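Local coordinates for protein integral membrane indolylacetylinositol arabinosyltransferase EmbC (Mycolicibacterium smegmatis, PDB 7BVE) that probably transfers arabinose onto growing arabinan chains of the mycobacterial cell wall, as a membrane-embedded glycosyltransferase, at residues 35-46 and 1055-1066; 744-752 and 848-856. One frame throughout, in Å; residues are numbered along the deposited sequence.

Contact 1: 35-46 and 1055-1066; sequences LLPVEQTTAELN and LDLGTATRSGWW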
# COMPACT_ATOMS: atom_id res chain seq x y z
N LEU A 35 -29.08 16.50 -29.53
CA LEU A 35 -28.73 16.38 -30.93
C LEU A 35 -29.16 17.58 -31.76
O LEU A 35 -29.11 17.54 -32.99
CB LEU A 35 -29.36 15.11 -31.50
CG LEU A 35 -28.89 13.79 -30.92
CD1 LEU A 35 -29.78 12.69 -31.41
CD2 LEU A 35 -27.47 13.53 -31.34
N LEU A 36 -29.59 18.63 -31.12
CA LEU A 36 -30.04 19.86 -31.76
C LEU A 36 -28.85 20.77 -32.03
O LEU A 36 -27.81 20.64 -31.39
CB LEU A 36 -31.08 20.53 -30.87
CG LEU A 36 -32.41 19.78 -30.84
CD1 LEU A 36 -33.32 20.34 -29.79
CD2 LEU A 36 -33.08 19.85 -32.19
N PRO A 37 -28.96 21.69 -33.00
CA PRO A 37 -27.79 22.50 -33.39
C PRO A 37 -27.33 23.47 -32.31
O PRO A 37 -28.00 23.74 -31.32
CB PRO A 37 -28.29 23.26 -34.62
CG PRO A 37 -29.34 22.43 -35.17
CD PRO A 37 -30.03 21.82 -34.00
N VAL A 38 -26.12 23.99 -32.52
CA VAL A 38 -25.50 25.02 -31.70
C VAL A 38 -24.89 26.06 -32.63
O VAL A 38 -25.05 26.01 -33.84
CB VAL A 38 -24.43 24.47 -30.73
CG1 VAL A 38 -25.07 23.66 -29.64
CG2 VAL A 38 -23.43 23.64 -31.49
N GLU A 39 -24.19 27.03 -32.04
CA GLU A 39 -23.51 28.08 -32.79
C GLU A 39 -22.08 28.22 -32.27
O GLU A 39 -21.85 28.81 -31.22
CB GLU A 39 -24.25 29.40 -32.67
CG GLU A 39 -25.57 29.42 -33.39
CD GLU A 39 -26.32 30.71 -33.20
OE1 GLU A 39 -25.88 31.54 -32.38
OE2 GLU A 39 -27.34 30.91 -33.89
N GLN A 40 -21.12 27.69 -33.03
CA GLN A 40 -19.72 27.80 -32.66
C GLN A 40 -19.21 29.21 -32.96
O GLN A 40 -19.70 29.89 -33.86
CB GLN A 40 -18.89 26.78 -33.44
CG GLN A 40 -17.49 26.54 -32.94
CD GLN A 40 -16.63 25.80 -33.94
OE1 GLN A 40 -17.04 25.56 -35.06
NE2 GLN A 40 -15.43 25.44 -33.53
N THR A 41 -18.23 29.65 -32.18
CA THR A 41 -17.47 30.87 -32.45
C THR A 41 -16.10 30.45 -32.98
O THR A 41 -15.28 29.93 -32.22
CB THR A 41 -17.33 31.74 -31.21
OG1 THR A 41 -18.63 32.11 -30.74
CG2 THR A 41 -16.56 33.00 -31.54
N THR A 42 -15.87 30.67 -34.27
CA THR A 42 -14.62 30.26 -34.90
C THR A 42 -13.56 31.33 -34.73
O THR A 42 -13.85 32.52 -34.86
CB THR A 42 -14.85 29.98 -36.38
OG1 THR A 42 -15.30 31.17 -37.02
CG2 THR A 42 -15.89 28.89 -36.57
N ALA A 43 -12.33 30.91 -34.47
CA ALA A 43 -11.24 31.83 -34.18
C ALA A 43 -9.95 31.31 -34.79
O ALA A 43 -9.52 30.20 -34.47
CB ALA A 43 -11.07 32.00 -32.67
N GLU A 44 -9.33 32.10 -35.66
CA GLU A 44 -8.06 31.71 -36.25
C GLU A 44 -7.01 32.80 -36.04
O GLU A 44 -7.33 33.95 -35.76
CB GLU A 44 -8.17 31.42 -37.75
CG GLU A 44 -8.43 32.63 -38.59
CD GLU A 44 -8.43 32.30 -40.07
OE1 GLU A 44 -8.23 31.12 -40.41
OE2 GLU A 44 -8.62 33.23 -40.88
N LEU A 45 -5.76 32.40 -36.19
CA LEU A 45 -4.59 33.25 -35.96
C LEU A 45 -3.84 33.44 -37.27
O LEU A 45 -3.18 32.52 -37.74
CB LEU A 45 -3.69 32.63 -34.90
CG LEU A 45 -2.36 33.32 -34.61
CD1 LEU A 45 -2.59 34.72 -34.11
CD2 LEU A 45 -1.57 32.51 -33.61
N ASN A 46 -3.93 34.63 -37.84
CA ASN A 46 -3.15 35.01 -39.01
C ASN A 46 -2.01 35.90 -38.54
O ASN A 46 -2.26 36.97 -37.99
CB ASN A 46 -4.03 35.75 -40.02
CG ASN A 46 -5.10 34.87 -40.63
OD1 ASN A 46 -4.84 33.72 -41.00
ND2 ASN A 46 -6.31 35.39 -40.73
N LEU A 1055 -7.34 37.88 -32.65
CA LEU A 1055 -7.91 36.75 -33.36
C LEU A 1055 -9.03 37.22 -34.27
O LEU A 1055 -9.77 38.15 -33.95
CB LEU A 1055 -8.44 35.71 -32.37
CG LEU A 1055 -7.43 35.18 -31.36
CD1 LEU A 1055 -8.08 34.15 -30.48
CD2 LEU A 1055 -6.21 34.63 -32.05
N ASP A 1056 -9.16 36.55 -35.41
CA ASP A 1056 -10.19 36.87 -36.39
C ASP A 1056 -11.39 35.97 -36.14
O ASP A 1056 -11.34 34.77 -36.41
CB ASP A 1056 -9.65 36.70 -37.80
CG ASP A 1056 -8.56 37.69 -38.13
OD1 ASP A 1056 -8.58 38.81 -37.56
OD2 ASP A 1056 -7.67 37.37 -38.94
N LEU A 1057 -12.47 36.56 -35.63
CA LEU A 1057 -13.62 35.81 -35.16
C LEU A 1057 -14.68 35.65 -36.24
O LEU A 1057 -14.80 36.46 -37.16
CB LEU A 1057 -14.23 36.49 -33.93
CG LEU A 1057 -13.33 36.52 -32.71
CD1 LEU A 1057 -13.95 37.36 -31.62
CD2 LEU A 1057 -13.09 35.12 -32.21
N GLY A 1058 -15.45 34.57 -36.12
CA GLY A 1058 -16.54 34.29 -37.02
C GLY A 1058 -17.69 33.58 -36.32
O GLY A 1058 -17.68 33.47 -35.09
N THR A 1059 -18.68 33.11 -37.07
CA THR A 1059 -19.81 32.41 -36.49
C THR A 1059 -20.22 31.29 -37.43
O THR A 1059 -20.42 31.53 -38.62
CB THR A 1059 -20.99 33.35 -36.23
OG1 THR A 1059 -20.57 34.43 -35.39
CG2 THR A 1059 -22.14 32.62 -35.56
N ALA A 1060 -20.32 30.07 -36.90
CA ALA A 1060 -20.71 28.92 -37.69
C ALA A 1060 -21.76 28.11 -36.95
O ALA A 1060 -21.64 27.90 -35.74
CB ALA A 1060 -19.51 28.03 -38.00
N THR A 1061 -22.77 27.65 -37.68
CA THR A 1061 -23.82 26.80 -37.12
C THR A 1061 -23.42 25.34 -37.29
O THR A 1061 -23.20 24.88 -38.41
CB THR A 1061 -25.16 27.06 -37.79
OG1 THR A 1061 -25.57 28.41 -37.54
CG2 THR A 1061 -26.21 26.12 -37.26
N ARG A 1062 -23.33 24.64 -36.18
CA ARG A 1062 -22.87 23.26 -36.12
C ARG A 1062 -24.01 22.36 -35.71
O ARG A 1062 -25.07 22.82 -35.27
CB ARG A 1062 -21.71 23.16 -35.13
CG ARG A 1062 -20.51 23.97 -35.55
CD ARG A 1062 -19.82 23.29 -36.69
NE ARG A 1062 -18.56 23.92 -37.06
CZ ARG A 1062 -18.38 24.67 -38.14
NH1 ARG A 1062 -19.36 24.85 -39.01
NH2 ARG A 1062 -17.19 25.19 -38.37
N SER A 1063 -23.81 21.06 -35.85
CA SER A 1063 -24.84 20.10 -35.49
C SER A 1063 -24.50 19.46 -34.14
O SER A 1063 -23.57 19.87 -33.45
CB SER A 1063 -25.00 19.05 -36.59
OG SER A 1063 -23.83 18.27 -36.70
N GLY A 1064 -25.27 18.46 -33.76
CA GLY A 1064 -25.10 17.84 -32.46
C GLY A 1064 -24.18 16.65 -32.42
O GLY A 1064 -23.94 16.11 -31.34
N TRP A 1065 -23.66 16.21 -33.56
CA TRP A 1065 -22.69 15.13 -33.62
C TRP A 1065 -21.40 15.56 -34.30
O TRP A 1065 -20.58 14.70 -34.65
CB TRP A 1065 -23.29 13.91 -34.34
CG TRP A 1065 -23.74 14.21 -35.72
CD1 TRP A 1065 -23.00 14.12 -36.86
CD2 TRP A 1065 -25.03 14.65 -36.12
NE1 TRP A 1065 -23.75 14.48 -37.94
CE2 TRP A 1065 -25.01 14.82 -37.51
CE3 TRP A 1065 -26.22 14.93 -35.43
CZ2 TRP A 1065 -26.11 15.24 -38.23
CZ3 TRP A 1065 -27.31 15.35 -36.15
CH2 TRP A 1065 -27.25 15.51 -37.54
N TRP A 1066 -21.21 16.86 -34.49
CA TRP A 1066 -20.05 17.37 -35.21
C TRP A 1066 -18.80 17.31 -34.35
O TRP A 1066 -18.87 17.47 -33.13
CB TRP A 1066 -20.32 18.81 -35.62
CG TRP A 1066 -19.22 19.46 -36.34
CD1 TRP A 1066 -18.87 19.27 -37.64
CD2 TRP A 1066 -18.26 20.35 -35.79
NE1 TRP A 1066 -17.78 20.03 -37.95
CE2 TRP A 1066 -17.38 20.70 -36.83
CE3 TRP A 1066 -18.07 20.91 -34.53
CZ2 TRP A 1066 -16.32 21.57 -36.63
CZ3 TRP A 1066 -17.03 21.77 -34.33
CH2 TRP A 1066 -16.17 22.10 -35.38

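Contact 2: 744-752 and 848-856; sequences AGMLTPIGE and SAWYRLPDR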
# COMPACT_ATOMS: atom_id res chain seq x y z
N ALA A 744 18.90 45.79 -0.97
CA ALA A 744 18.56 47.06 -0.34
C ALA A 744 19.22 47.22 1.02
O ALA A 744 20.02 48.13 1.23
CB ALA A 744 17.04 47.20 -0.23
N GLY A 745 18.90 46.33 1.96
CA GLY A 745 19.32 46.53 3.33
C GLY A 745 20.62 45.87 3.73
O GLY A 745 20.70 45.27 4.80
N MET A 746 21.65 45.96 2.88
CA MET A 746 22.96 45.43 3.22
C MET A 746 23.62 46.32 4.27
O MET A 746 23.60 47.55 4.16
CB MET A 746 23.84 45.36 1.98
CG MET A 746 23.45 44.30 0.97
SD MET A 746 23.74 42.63 1.58
CE MET A 746 22.97 41.65 0.30
N LEU A 747 24.20 45.69 5.29
CA LEU A 747 24.85 46.44 6.35
C LEU A 747 26.19 46.99 5.88
O LEU A 747 26.73 46.57 4.85
CB LEU A 747 25.03 45.57 7.59
CG LEU A 747 23.76 45.13 8.32
CD1 LEU A 747 24.08 44.13 9.41
CD2 LEU A 747 23.06 46.33 8.91
N THR A 748 26.73 47.94 6.63
CA THR A 748 28.01 48.49 6.24
C THR A 748 29.10 48.07 7.23
O THR A 748 28.84 47.92 8.42
CB THR A 748 27.95 50.02 6.14
OG1 THR A 748 29.21 50.53 5.69
CG2 THR A 748 27.55 50.69 7.45
N PRO A 749 30.32 47.80 6.75
CA PRO A 749 31.40 47.42 7.66
C PRO A 749 32.16 48.64 8.18
O PRO A 749 32.11 49.73 7.62
CB PRO A 749 32.30 46.55 6.78
CG PRO A 749 32.10 47.10 5.43
CD PRO A 749 30.67 47.53 5.35
N ILE A 750 32.87 48.41 9.28
CA ILE A 750 33.57 49.51 9.94
C ILE A 750 34.96 49.72 9.34
O ILE A 750 35.40 50.87 9.17
CB ILE A 750 33.65 49.24 11.46
CG1 ILE A 750 32.25 49.01 12.02
CG2 ILE A 750 34.28 50.40 12.20
CD1 ILE A 750 31.33 50.18 11.84
N GLY A 751 35.66 48.65 8.97
CA GLY A 751 37.01 48.78 8.47
C GLY A 751 37.13 48.84 6.96
O GLY A 751 36.83 49.87 6.35
N GLU A 752 37.57 47.74 6.35
CA GLU A 752 37.81 47.68 4.92
C GLU A 752 36.48 47.69 4.16
O GLU A 752 35.45 47.30 4.70
CB GLU A 752 38.64 46.44 4.59
CG GLU A 752 37.98 45.11 4.90
CD GLU A 752 38.90 43.96 4.57
OE1 GLU A 752 40.01 44.21 4.07
OE2 GLU A 752 38.52 42.80 4.82
N SER A 848 34.24 37.27 10.41
CA SER A 848 34.01 38.42 9.55
C SER A 848 34.57 39.70 10.14
O SER A 848 35.35 39.69 11.10
CB SER A 848 32.51 38.57 9.28
OG SER A 848 32.26 39.71 8.50
N ALA A 849 34.18 40.82 9.54
CA ALA A 849 34.48 42.14 10.07
C ALA A 849 33.33 42.60 10.96
O ALA A 849 32.34 41.89 11.15
CB ALA A 849 34.72 43.13 8.93
N TRP A 850 33.44 43.80 11.52
CA TRP A 850 32.37 44.35 12.35
C TRP A 850 31.43 45.15 11.46
O TRP A 850 31.87 46.02 10.71
CB TRP A 850 32.94 45.22 13.46
CG TRP A 850 33.71 44.44 14.47
CD1 TRP A 850 35.06 44.35 14.57
CD2 TRP A 850 33.18 43.62 15.52
NE1 TRP A 850 35.41 43.53 15.62
CE2 TRP A 850 34.26 43.07 16.21
CE3 TRP A 850 31.88 43.30 15.93
CZ2 TRP A 850 34.10 42.23 17.30
CZ3 TRP A 850 31.72 42.46 17.01
CH2 TRP A 850 32.82 41.93 17.68
N TYR A 851 30.14 44.84 11.54
CA TYR A 851 29.11 45.52 10.76
C TYR A 851 28.28 46.42 11.66
O TYR A 851 27.81 45.98 12.71
CB TYR A 851 28.20 44.52 10.05
CG TYR A 851 28.87 43.76 8.95
CD1 TYR A 851 29.13 44.36 7.73
CD2 TYR A 851 29.20 42.43 9.11
CE1 TYR A 851 29.73 43.67 6.71
CE2 TYR A 851 29.80 41.72 8.09
CZ TYR A 851 30.06 42.35 6.90
OH TYR A 851 30.65 41.66 5.87
N ARG A 852 28.09 47.66 11.23
CA ARG A 852 27.30 48.62 11.98
C ARG A 852 25.82 48.24 11.94
O ARG A 852 25.28 47.87 10.89
CB ARG A 852 27.49 50.02 11.39
CG ARG A 852 26.77 51.13 12.10
CD ARG A 852 27.41 51.42 13.42
NE ARG A 852 28.73 52.02 13.29
CZ ARG A 852 29.60 52.16 14.28
NH1 ARG A 852 30.78 52.71 14.06
NH2 ARG A 852 29.28 51.74 15.49
N LEU A 853 25.15 48.33 13.10
CA LEU A 853 23.72 48.10 13.20
C LEU A 853 22.94 49.41 13.13
O LEU A 853 23.41 50.44 13.62
CB LEU A 853 23.34 47.36 14.49
CG LEU A 853 23.65 45.88 14.57
CD1 LEU A 853 23.38 45.39 15.96
CD2 LEU A 853 22.78 45.15 13.60
N PRO A 854 21.75 49.41 12.54
CA PRO A 854 20.99 50.65 12.35
C PRO A 854 20.27 51.07 13.63
O PRO A 854 20.41 50.46 14.69
CB PRO A 854 19.98 50.28 11.27
CG PRO A 854 20.50 49.05 10.64
CD PRO A 854 21.17 48.32 11.74
N ASP A 855 19.48 52.13 13.50
CA ASP A 855 18.59 52.54 14.57
C ASP A 855 17.45 51.53 14.70
O ASP A 855 17.13 50.79 13.77
CB ASP A 855 18.04 53.94 14.29
CG ASP A 855 17.44 54.61 15.51
OD1 ASP A 855 17.47 54.00 16.60
OD2 ASP A 855 16.94 55.74 15.39
N ARG A 856 16.83 51.49 15.88
CA ARG A 856 15.87 50.46 16.21
C ARG A 856 14.44 50.81 15.80
O ARG A 856 13.50 50.11 16.20
CB ARG A 856 15.93 50.13 17.70
CG ARG A 856 17.28 49.59 18.11
CD ARG A 856 17.53 48.24 17.46
NE ARG A 856 18.79 47.65 17.90
CZ ARG A 856 19.25 46.48 17.48
NH1 ARG A 856 18.56 45.78 16.60
NH2 ARG A 856 20.40 46.02 17.94

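Contact 1: 35-46 and 1055-1066
Val38 and Arg1062 open an antiparallel pairing that runs to Glu44 and Asp1056. Backbone bonds carry it: Val38 and Arg1062 exchange two, and Gln40 and Ala1060 two more, Ala1060 N to Gln40 O being nearly straight (175°, 3.1 Å). Gly1058 N gives a bond to Thr42 O (2.9 Å), while the return bond from Thr42 N is weak; Asp1056 N reaches Glu44 O.

Polar side chains come next. Gln40, its CG anti to the backbone N (chi1 -166°) and its chain extended, brings OE1 to 3.0 Å from Arg1062 NE, the amide and guanidinium planes turned 64° apart; its NE2 bonds to Thr206 O. Beyond Glu44, Asn46 ND2 is shared by two carboxylates, Asp1056 OD2 (3.0 Å) and Glu44 OE2 (3.2 Å), probably easing their repulsion; Asn46 OD1 bonds to Ser201 OG, so the amide is held from both ends.

Apolar contact is modest: Ala43 CB touches Leu1057 CD2 (3.7 Å), and Leu1055 reaches both Ala43 and Leu45.

Strand 1056-1062 thus adds an edge strand to the antiparallel sheet of the N-terminal concanavalin-like domain; strand 38-46 lies between it and strand 201-203, and Leu36 packs on helix 214-238.

Contact 2: 744-752 and 848-856
Leu747 lies against Tyr851 and Pro854, its CB 4.1 Å from Tyr851 CB. Its CD2 branch ends 3.9 Å from Pro854 CD, the two side chains crossing at about a right angle. Pro943, in a nearby loop, also touches both Leu747 and Tyr851.

Arg852 works through backbone and side chain alike. Its N donates to Thr748 O at 2.9 Å, almost in line with the carbonyl bond. The side chain starts alongside that of Thr748, pointing the same way, then folds at chi2 (72°) and chi3 (68°). This curl presents one face of the guanidinium to Ile750, whose CD1 methyl rests over it, 3.4 Å from NH1. At the other end of the group, NH2 has a long, weak ion pair with Asp883.

Ile750 ties down the far side of Pro749: its N bonds to Trp850 O (3.0 Å), and its CG1 packs on Trp850 CB. Between these two backbone bonds Pro749 sets CB against Tyr851 CE1 at 3.9 Å.

Pro749 and Tyr851 form an antiparallel non-hydrogen-bonded pair. Strand 748-749 thus pairs with 851-852, whose other neighbour is strand 922-928, a short edge pairing consistent with a carbohydrate-binding-module-like beta fold of the galactose-binding-domain-like clan.

Overall arrangement
The two contacts lie far apart, about 66 Å between centres and about 41 Å between nearest atoms, and do not touch. Contact 1 joins sequence ends: its segments are 1009 residues apart, so the concanavalin-like N-terminal region and the C-terminal region share one sheet. Contact 2 closes a much shorter span, 96 residues, wholly within the C-terminal region, and both of its segments fall in the chain between those of contact 1. None of the residues lining the ethambutol pocket belongs to either contact. That pocket draws on Asp279 and Arg383 from the GT-C-type glycosyltransferase region and on Trp965 and Val1004 from the C-terminal region, a second place where distant sequence meets.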